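Local coordinates for protein aldehyde dehydrogenase (Listeria monocytogenes, PDB 3K9D) that probably oxidises aldehydes with NAD or NADP as electron acceptor, as a member of the aldehyde dehydrogenase superfamily, at residues Y48-R51 with E52-K56; K149-L152 with E153-I157; A165-P168 with K169-S173. All coordinates share one frame; numbering follows the deposited sequence.

Contact 1: Y48-R51 with E52-K56; sequences YGAR and EKLAK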
loop_
_atom_site.group_PDB
_atom_site.type_symbol
_atom_site.label_atom_id
_atom_site.label_comp_id
_atom_site.label_asym_id
_atom_site.label_seq_id
_atom_site.Cartn_x
_atom_site.Cartn_y
_atom_site.Cartn_z
ATOM N N TYR A 48 15.178 -21.251 -14.206
ATOM C CA TYR A 48 14.664 -22.382 -14.975
ATOM C C TYR A 48 15.687 -23.496 -15.124
ATOM O O TYR A 48 15.355 -24.645 -14.924
ATOM C CB TYR A 48 14.153 -21.926 -16.353
ATOM C CG TYR A 48 13.521 -23.030 -17.187
ATOM C CD1 TYR A 48 12.306 -23.613 -16.817
ATOM C CD2 TYR A 48 14.144 -23.485 -18.354
ATOM C CE1 TYR A 48 11.730 -24.623 -17.588
ATOM C CE2 TYR A 48 13.579 -24.490 -19.134
ATOM C CZ TYR A 48 12.373 -25.055 -18.744
ATOM O OH TYR A 48 11.823 -26.050 -19.512
ATOM N N GLY A 49 16.936 -23.148 -15.425
ATOM C CA GLY A 49 17.988 -24.146 -15.655
ATOM C C GLY A 49 18.336 -24.919 -14.397
ATOM O O GLY A 49 18.644 -26.099 -14.464
ATOM N N ALA A 50 18.256 -24.250 -13.249
ATOM C CA ALA A 50 18.520 -24.865 -11.950
ATOM C C ALA A 50 17.271 -25.486 -11.287
ATOM O O ALA A 50 17.303 -25.835 -10.100
ATOM C CB ALA A 50 19.160 -23.834 -11.010
ATOM N N ARG A 51 16.191 -25.644 -12.046
ATOM C CA ARG A 51 14.918 -26.157 -11.495
ATOM C C ARG A 51 14.999 -27.462 -10.675
ATOM O O ARG A 51 14.424 -27.548 -9.593
ATOM C CB ARG A 51 13.827 -26.270 -12.578
ATOM C CG ARG A 51 14.059 -27.319 -13.674
ATOM C CD ARG A 51 13.094 -27.076 -14.825
ATOM N NE ARG A 51 13.341 -27.907 -16.007
ATOM C CZ ARG A 51 14.219 -27.628 -16.969
ATOM N NH1 ARG A 51 14.993 -26.548 -16.899
ATOM N NH2 ARG A 51 14.353 -28.462 -17.995
ATOM N N GLU A 52 15.742 -28.446 -11.177
ATOM C CA GLU A 52 15.893 -29.726 -10.506
ATOM C C GLU A 52 16.800 -29.628 -9.282
ATOM O O GLU A 52 16.456 -30.136 -8.217
ATOM C CB GLU A 52 16.424 -30.773 -11.496
ATOM C CG GLU A 52 15.468 -31.042 -12.664
ATOM C CD GLU A 52 14.420 -32.110 -12.353
ATOM O OE1 GLU A 52 14.472 -32.715 -11.263
ATOM O OE2 GLU A 52 13.554 -32.357 -13.216
ATOM N N LYS A 53 17.953 -28.980 -9.463
ATOM C CA LYS A 53 18.923 -28.714 -8.402
ATOM C C LYS A 53 18.323 -28.079 -7.152
ATOM O O LYS A 53 18.535 -28.564 -6.038
ATOM C CB LYS A 53 20.066 -27.832 -8.929
ATOM C CG LYS A 53 21.054 -27.442 -7.848
ATOM C CD LYS A 53 22.355 -26.902 -8.393
ATOM C CE LYS A 53 23.397 -26.886 -7.297
ATOM N NZ LYS A 53 24.582 -26.070 -7.670
ATOM N N LEU A 54 17.578 -26.999 -7.364
ATOM C CA LEU A 54 17.020 -26.199 -6.281
ATOM C C LEU A 54 15.832 -26.876 -5.607
ATOM O O LEU A 54 15.728 -26.852 -4.380
ATOM C CB LEU A 54 16.642 -24.811 -6.801
ATOM C CG LEU A 54 17.840 -24.000 -7.302
ATOM C CD1 LEU A 54 17.363 -22.720 -7.971
ATOM C CD2 LEU A 54 18.837 -23.718 -6.144
ATOM N N ALA A 55 14.950 -27.483 -6.409
ATOM C CA ALA A 55 13.851 -28.323 -5.892
ATOM C C ALA A 55 14.361 -29.438 -4.982
ATOM O O ALA A 55 13.820 -29.626 -3.897
ATOM C CB ALA A 55 13.048 -28.923 -7.036
ATOM N N LYS A 56 15.402 -30.162 -5.418
ATOM C CA LYS A 56 15.993 -31.235 -4.590
ATOM C C LYS A 56 16.632 -30.711 -3.306
ATOM O O LYS A 56 16.432 -31.304 -2.254
ATOM C CB LYS A 56 16.997 -32.101 -5.371
ATOM C CG LYS A 56 17.402 -33.425 -4.677
ATOM C CD LYS A 56 16.200 -34.180 -4.072
ATOM C CE LYS A 56 16.559 -35.592 -3.684
ATOM N NZ LYS A 56 15.903 -36.038 -2.433
HETATM O O HOH W 1 18.542 -28.312 -12.591
#
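The junction between two consecutive helices, 33-49 and 51-62, is built round A50, which leaves the first helix and stands at the N-cap position of the second. Its carbonyl oxygen takes the backbone N-H of L54 in a nearly linear bond, A50 O to L54 N 3.0 Å, lying almost along the C=O axis. The leucine also folds back over its acceptor: L54 CD1 lies 3.7 Å from A50 CB, and CG rests against A50 O. This follows from the first torsion of L54, which sets CG beside the backbone N (chi1 -63°) and so on the side of the preceding turn. One residue on, A55 N donates to R51 O at 3.2 Å, while the methyl of A55 sits against the same oxygen. A water bridges the junction, giving a hydrogen to G49 O and accepting one from K53 N.

R51 turns its side chain back to the helix that has just ended. With chi1 at 67° its CG lies between the backbone N and the carbonyl carbon, and the extended chain beyond carries the guanidinium to Y48. There R51 NH1 does double duty: it donates to Y48 O at 2.8 Å and sits 3.3 Å above the centre of the Y48 ring. NH1 comes from above the carbonyl plane of Y48, 52° out of it, and the backbone N of R51 from the other face; together they close the last turn of helix 33-49.

Helix 67-85 covers one flank, where N74 adds a side-chain bond to R51 O and Y48 packs on S78 and K79. On helix 148-164, A50 and L54 meet I157, E153 and T154, and K53 forms a salt bridge with E153.

Contact 2: K149-L152 with E153-I157; sequences KAIL and ETVRI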
loop_
_atom_site.group_PDB
_atom_site.type_symbol
_atom_site.label_atom_id
_atom_site.label_comp_id
_atom_site.label_asym_id
_atom_site.label_seq_id
_atom_site.Cartn_x
_atom_site.Cartn_y
_atom_site.Cartn_z
ATOM N N LYS A 149 20.315 -23.080 3.166
ATOM C CA LYS A 149 21.225 -23.536 2.122
ATOM C C LYS A 149 20.640 -23.457 0.705
ATOM O O LYS A 149 21.309 -22.996 -0.222
ATOM C CB LYS A 149 21.699 -24.957 2.439
ATOM C CG LYS A 149 22.831 -25.020 3.473
ATOM C CD LYS A 149 22.878 -26.398 4.128
ATOM C CE LYS A 149 24.298 -26.837 4.433
ATOM N NZ LYS A 149 24.298 -28.198 5.042
ATOM N N ALA A 150 19.395 -23.889 0.565
ATOM C CA ALA A 150 18.671 -23.869 -0.707
ATOM C C ALA A 150 18.396 -22.444 -1.187
ATOM O O ALA A 150 18.506 -22.145 -2.384
ATOM C CB ALA A 150 17.362 -24.658 -0.573
ATOM N N ILE A 151 18.057 -21.563 -0.245
ATOM C CA ILE A 151 17.790 -20.157 -0.551
ATOM C C ILE A 151 19.072 -19.462 -0.984
ATOM O O ILE A 151 19.088 -18.839 -2.029
ATOM C CB ILE A 151 17.108 -19.411 0.614
ATOM C CG1 ILE A 151 15.704 -19.984 0.863
ATOM C CG2 ILE A 151 16.925 -17.946 0.284
ATOM C CD1 ILE A 151 15.156 -19.647 2.212
ATOM N N LEU A 152 20.128 -19.616 -0.188
ATOM C CA LEU A 152 21.447 -19.073 -0.488
ATOM C C LEU A 152 21.948 -19.505 -1.848
ATOM O O LEU A 152 22.454 -18.676 -2.594
ATOM C CB LEU A 152 22.468 -19.451 0.596
ATOM C CG LEU A 152 22.490 -18.675 1.916
ATOM C CD1 LEU A 152 23.590 -19.221 2.798
ATOM C CD2 LEU A 152 22.708 -17.188 1.642
ATOM N N GLU A 153 21.771 -20.787 -2.180
ATOM C CA GLU A 153 22.195 -21.307 -3.487
ATOM C C GLU A 153 21.352 -20.808 -4.667
ATOM O O GLU A 153 21.908 -20.524 -5.724
ATOM C CB GLU A 153 22.336 -22.842 -3.469
ATOM C CG GLU A 153 22.680 -23.488 -4.817
ATOM C CD GLU A 153 24.102 -23.198 -5.301
ATOM O OE1 GLU A 153 24.851 -22.461 -4.632
ATOM O OE2 GLU A 153 24.471 -23.718 -6.365
ATOM N N THR A 154 20.038 -20.668 -4.476
ATOM C CA THR A 154 19.152 -19.949 -5.425
ATOM C C THR A 154 19.618 -18.508 -5.654
ATOM O O THR A 154 19.694 -18.041 -6.796
ATOM C CB THR A 154 17.687 -19.873 -4.918
ATOM O OG1 THR A 154 17.264 -21.159 -4.459
ATOM C CG2 THR A 154 16.740 -19.384 -6.014
ATOM N N VAL A 155 19.919 -17.814 -4.555
ATOM C CA VAL A 155 20.420 -16.451 -4.619
ATOM C C VAL A 155 21.763 -16.403 -5.345
ATOM O O VAL A 155 21.934 -15.593 -6.252
ATOM C CB VAL A 155 20.498 -15.784 -3.213
ATOM C CG1 VAL A 155 21.315 -14.472 -3.267
ATOM C CG2 VAL A 155 19.103 -15.525 -2.688
ATOM N N ARG A 156 22.686 -17.291 -4.978
ATOM C CA ARG A 156 23.993 -17.377 -5.643
ATOM C C ARG A 156 23.868 -17.559 -7.163
ATOM O O ARG A 156 24.539 -16.857 -7.934
ATOM C CB ARG A 156 24.823 -18.518 -5.049
ATOM C CG ARG A 156 26.321 -18.447 -5.409
ATOM C CD ARG A 156 27.031 -19.763 -5.168
ATOM N NE ARG A 156 26.527 -20.843 -6.025
ATOM C CZ ARG A 156 26.965 -21.115 -7.251
ATOM N NH1 ARG A 156 27.937 -20.388 -7.799
ATOM N NH2 ARG A 156 26.435 -22.125 -7.935
ATOM N N ILE A 157 22.993 -18.481 -7.575
ATOM C CA ILE A 157 22.800 -18.832 -8.992
ATOM C C ILE A 157 22.202 -17.695 -9.831
ATOM O O ILE A 157 22.743 -17.352 -10.880
ATOM C CB ILE A 157 21.972 -20.146 -9.164
ATOM C CG1 ILE A 157 22.842 -21.366 -8.835
ATOM C CG2 ILE A 157 21.401 -20.283 -10.583
ATOM C CD1 ILE A 157 22.066 -22.677 -8.757
#
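E153 and L152 adjoin each other in the first half of helix 148-164, and both are held by i to i+4 backbone bonds to the neighbouring turns. The bond from E153 N to K149 O measures 3.0 Å, and L152 O in turn receives R156 N at 2.8 Å. E153 CB also lies against the K149 oxygen. The E153 chain starts with CG opposite the backbone N (chi1 176°) and bends at the next bond, which carries its carboxylate forward to R156. The arginine, itself bent at chi3, answers with a side-on salt bridge through two nitrogens: R156 NE meets E153 OE1 at 2.7 Å and R156 NH2 meets E153 OE2 at 3.0 Å. Both oxygens are approached on their syn sides, though about 30° out of the carboxylate plane, and the carboxylate carbon lies at the edge of the guanidinium, in its plane. This two-point grip would restrict rotation of either group. R156 NH1 also pairs with E160.

On the buried face, I151 O accepts V155 N at 2.8 Å, while V155 CG2 packs against that oxygen. Beside it the hydroxyl of T154 bends back, T154 OG1 donating to A150 O at 2.6 Å from the carbonyl face opposite T154 N. L152 packs on C174, and I151 and V155 pack on strands 138-143 and 172-174, as expected of the connecting helix in a right-handed beta-alpha-beta crossover of a Rossmann-like domain.

Contact 3: A165-P168 with K169-S173; sequences AGCP and KGAIS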
loop_
_atom_site.group_PDB
_atom_site.type_symbol
_atom_site.label_atom_id
_atom_site.label_comp_id
_atom_site.label_asym_id
_atom_site.label_seq_id
_atom_site.Cartn_x
_atom_site.Cartn_y
_atom_site.Cartn_z
ATOM N N ALA A 165 24.748 -10.560 -17.035
ATOM C CA ALA A 165 23.862 -9.792 -17.908
ATOM C C ALA A 165 23.963 -8.258 -17.733
ATOM O O ALA A 165 23.301 -7.508 -18.458
ATOM C CB ALA A 165 22.427 -10.237 -17.686
ATOM N N GLY A 166 24.754 -7.801 -16.760
ATOM C CA GLY A 166 24.965 -6.366 -16.543
ATOM C C GLY A 166 24.585 -5.796 -15.183
ATOM O O GLY A 166 24.920 -4.649 -14.873
ATOM N N CYS A 167 23.875 -6.584 -14.378
ATOM C CA CYS A 167 23.422 -6.157 -13.062
ATOM C C CYS A 167 24.570 -5.839 -12.093
ATOM O O CYS A 167 25.552 -6.580 -12.025
ATOM C CB CYS A 167 22.508 -7.226 -12.463
ATOM S SG CYS A 167 21.661 -6.770 -10.959
ATOM N N PRO A 168 24.451 -4.723 -11.345
ATOM C CA PRO A 168 25.429 -4.377 -10.313
ATOM C C PRO A 168 25.483 -5.433 -9.216
ATOM O O PRO A 168 24.443 -5.971 -8.838
ATOM C CB PRO A 168 24.862 -3.083 -9.717
ATOM C CG PRO A 168 23.924 -2.568 -10.726
ATOM C CD PRO A 168 23.373 -3.719 -11.440
ATOM N N LYS A 169 26.689 -5.720 -8.729
ATOM C CA LYS A 169 26.917 -6.579 -7.563
ATOM C C LYS A 169 26.189 -6.016 -6.349
ATOM O O LYS A 169 26.127 -4.797 -6.167
ATOM C CB LYS A 169 28.407 -6.599 -7.230
ATOM C CG LYS A 169 29.039 -7.961 -7.093
ATOM C CD LYS A 169 29.692 -8.367 -8.402
ATOM C CE LYS A 169 31.107 -7.818 -8.552
ATOM N NZ LYS A 169 32.112 -8.680 -7.867
ATOM N N GLY A 170 25.640 -6.895 -5.523
ATOM C CA GLY A 170 24.946 -6.469 -4.305
ATOM C C GLY A 170 23.478 -6.119 -4.471
ATOM O O GLY A 170 22.772 -5.886 -3.471
ATOM N N ALA A 171 23.011 -6.094 -5.723
ATOM C CA ALA A 171 21.598 -5.856 -6.033
ATOM C C ALA A 171 20.712 -7.017 -5.642
ATOM O O ALA A 171 19.526 -6.831 -5.399
ATOM C CB ALA A 171 21.416 -5.548 -7.501
ATOM N N ILE A 172 21.278 -8.219 -5.606
ATOM C CA ILE A 172 20.526 -9.416 -5.186
ATOM C C ILE A 172 21.335 -10.140 -4.123
ATOM O O ILE A 172 22.415 -10.669 -4.407
ATOM C CB ILE A 172 20.237 -10.381 -6.383
ATOM C CG1 ILE A 172 19.470 -9.644 -7.491
ATOM C CG2 ILE A 172 19.497 -11.640 -5.894
ATOM C CD1 ILE A 172 19.702 -10.197 -8.857
ATOM N N SER A 173 20.836 -10.134 -2.898
ATOM C CA SER A 173 21.589 -10.685 -1.783
ATOM C C SER A 173 20.697 -11.400 -0.779
ATOM O O SER A 173 19.474 -11.357 -0.881
ATOM C CB SER A 173 22.437 -9.588 -1.105
ATOM O OG SER A 173 21.615 -8.566 -0.550
HETATM O O HOH W 2 23.455 -8.738 -7.832
#
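C167 and P168 reach forward across a tight turn to A171 and I172, closing the link between helix 148-164 and the strand that follows. The segment starts at A165, whose methyl packs on I39 and A42 of helix 33-49. G166 then ends the helix: its positive phi of 121° and two bonds back into the last turn make a Schellman motif, with backbone angles that glycine tolerates readily.

From C167 to K169 the backbone runs extended, polyproline-like. The sulfur of C167 swings opposite the backbone N (chi1 -171°), which directs it across the turn. There C167 SG meets A171 CB at 3.7 Å and, more loosely, the end of the I172 side chain, with I172 CD1 at 4.5 Å. The sulfur thus makes an apolar contact across the turn.

P168 opens a type II beta turn that ends at A171. Its carbonyl oxygen points across the turn and receives A171 N in a weak bond, P168 O to A171 N 3.4 Å, with A171 CB close against the oxygen at 3.3 Å. The same oxygen accepts a hydrogen from a water 3.1 Å away, and that water takes one from I172 N in turn at 3.2 Å. The weak direct bond is thus backed by a solvent bridge to the next residue. K169 and G170 occupy the corners; G170 has the positive phi expected at the third position of a type II turn. P168 also packs on A24 and E27 of helix 6-28.

A Schellman motif followed by a type II turn leads the chain into strand 172-174, where A171 and S173 bond to I139: the helix-to-strand return of a beta-alpha-beta unit in a Rossmann-like domain.

How the contacts relate
Going from the N terminus, contact 1 comes first and turns the chain from helix 33-49 into helix 51-62. Contact 2 follows inside helix 148-164, and contact 3 returns the chain from that helix to strand 172-174. All three are short-range and lie in series, so none nests in or crosses another. Contacts 1 and 2 are brought together in space, their centres about 11 Å apart, by the packing of helix 51-62 on helix 148-164. Contacts 2 and 3 belong to one beta-alpha-beta unit and meet where V155 packs on the backbone of I172 and S173. Contacts 1 and 3 do not touch, their nearest atoms being about 11 Å apart; helix 148-164 connects them.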